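DUF1425 domain-containing protein (Shewanella loihica, PDB 3O0L) is of unknown function, a DUF1425 family member with an all-beta fold that probably matures as a bacterial lipoprotein. Local coordinates at residues W62-I65 and N66-V70. Numbering follows the deposited sequence.
Sequences WYDI and NGATV
Asn66 offers its backbone N to Asp64 OD1 at 2.9 Å, a weak, bent bond at the tip of a hairpin-like loop. Gly67 closes the type I turn that starts at Asp64: its N donates to Asp64 O at 3.1 Å, from above the carbonyl plane. At its backbone angles (phi 87°, psi 6°) a CB would collide with the carbonyl oxygen of Asn66, so glycine suits the position. Ala68 N reaches Asp64 OD1 (2.9 Å) from above the carboxylate plane, while Ala68 O takes the N-H of Asp64 at 3.0 Å. Asp64 chi1 of 70° sets CG between the backbone N and carbonyl carbon and brings OD1 to the N-H groups of Asn66 and Ala68. With an alanine in place of Asp64, those groups would probably lose their shared acceptor and the turn would be freer to move. Thr69 OG1 lies 3.5 Å from Tyr63 CE1, the side chains side by side, and their backbones form a single beta bridge. Val70 N donates to Trp62 O at 2.8 Å; a water joins Val70 O to Trp62 N. The loop leads from strand 54-63 toward strand 78-82; Trp62 touches Leu40 and Ala42 of strand 40-48, in the other sheet, and Tyr63 touches Arg101 and Tyr105 of strand 101-109.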
loop_
_atom_site.group_PDB
_atom_site.type_symbol
_atom_site.label_atom_id
_atom_site.label_comp_id
_atom_site.label_asym_id
_atom_site.label_seq_id
_atom_site.Cartn_x
_atom_site.Cartn_y
_atom_site.Cartn_z
ATOM N N TRP A 62 1.638 -8.740 -14.882
ATOM C CA TRP A 62 0.881 -9.962 -14.837
ATOM C C TRP A 62 1.788 -11.133 -14.447
ATOM O O TRP A 62 2.952 -11.203 -14.854
ATOM C CB TRP A 62 0.325 -10.206 -16.218
ATOM C CG TRP A 62 -0.683 -9.215 -16.614
ATOM C CD1 TRP A 62 -0.479 -8.051 -17.268
ATOM C CD2 TRP A 62 -2.080 -9.286 -16.348
ATOM N NE1 TRP A 62 -1.672 -7.381 -17.449
ATOM C CE2 TRP A 62 -2.675 -8.136 -16.915
ATOM C CE3 TRP A 62 -2.903 -10.241 -15.740
ATOM C CZ2 TRP A 62 -4.053 -7.897 -16.846
ATOM C CZ3 TRP A 62 -4.271 -9.990 -15.659
ATOM C CH2 TRP A 62 -4.820 -8.832 -16.213
ATOM N N TYR A 63 1.221 -12.075 -13.697
ATOM C CA TYR A 63 1.937 -13.255 -13.214
ATOM C C TYR A 63 1.149 -14.529 -13.459
ATOM O O TYR A 63 -0.080 -14.537 -13.458
ATOM C CB TYR A 63 2.225 -13.119 -11.709
ATOM C CG TYR A 63 2.925 -11.843 -11.397
ATOM C CD1 TYR A 63 4.317 -11.749 -11.457
ATOM C CD2 TYR A 63 2.203 -10.702 -11.111
ATOM C CE1 TYR A 63 4.960 -10.546 -11.200
ATOM C CE2 TYR A 63 2.836 -9.511 -10.856
ATOM C CZ TYR A 63 4.201 -9.432 -10.903
ATOM O OH TYR A 63 4.780 -8.220 -10.659
ATOM N N ASP A 64 1.881 -15.605 -13.653
ATOM C CA ASP A 64 1.299 -16.921 -13.891
ATOM C C ASP A 64 1.233 -17.650 -12.552
ATOM O O ASP A 64 1.544 -17.057 -11.516
ATOM C CB ASP A 64 2.121 -17.706 -14.933
ATOM C CG ASP A 64 3.500 -18.163 -14.426
ATOM O OD1 ASP A 64 3.821 -18.026 -13.222
ATOM O OD2 ASP A 64 4.270 -18.667 -15.273
ATOM N N ILE A 65 0.818 -18.911 -12.586
ATOM C CA ILE A 65 0.613 -19.694 -11.348
ATOM C C ILE A 65 1.904 -19.906 -10.570
ATOM O O ILE A 65 1.853 -19.987 -9.359
ATOM C CB ILE A 65 -0.090 -21.052 -11.642
ATOM C CG1 ILE A 65 -0.678 -21.677 -10.362
ATOM C CG2 ILE A 65 0.860 -22.005 -12.339
ATOM C CD1 ILE A 65 -1.622 -20.753 -9.579
ATOM N N ASN A 66 3.050 -19.947 -11.253
ATOM C CA ASN A 66 4.367 -20.094 -10.594
ATOM C C ASN A 66 4.953 -18.813 -10.029
ATOM O O ASN A 66 6.014 -18.855 -9.427
ATOM C CB ASN A 66 5.411 -20.653 -11.575
ATOM C CG ASN A 66 4.974 -21.945 -12.226
ATOM O OD1 ASN A 66 5.153 -22.137 -13.428
ATOM N ND2 ASN A 66 4.388 -22.833 -11.439
ATOM N N GLY A 67 4.296 -17.678 -10.242
ATOM C CA GLY A 67 4.862 -16.385 -9.870
ATOM C C GLY A 67 5.756 -15.741 -10.928
ATOM O O GLY A 67 6.336 -14.701 -10.656
ATOM N N ALA A 68 5.854 -16.321 -12.123
ATOM C CA ALA A 68 6.693 -15.758 -13.182
ATOM C C ALA A 68 5.944 -14.599 -13.861
ATOM O O ALA A 68 4.730 -14.652 -13.973
ATOM C CB ALA A 68 7.057 -16.815 -14.182
ATOM N N THR A 69 6.666 -13.563 -14.281
ATOM C CA THR A 69 6.086 -12.421 -14.993
ATOM C C THR A 69 5.714 -12.875 -16.383
ATOM O O THR A 69 6.508 -13.541 -17.029
ATOM C CB THR A 69 7.088 -11.251 -15.098
ATOM O OG1 THR A 69 7.305 -10.729 -13.789
ATOM C CG2 THR A 69 6.545 -10.124 -15.963
ATOM N N VAL A 70 4.528 -12.487 -16.837
ATOM C CA VAL A 70 4.020 -12.864 -18.141
ATOM C C VAL A 70 4.369 -11.742 -19.124
ATOM O O VAL A 70 4.127 -10.542 -18.835
ATOM C CB VAL A 70 2.495 -13.062 -18.074
ATOM C CG1 VAL A 70 1.935 -13.447 -19.411
ATOM C CG2 VAL A 70 2.108 -14.127 -17.009
HETATM O O HOH W 1 3.392 -8.567 -17.064
#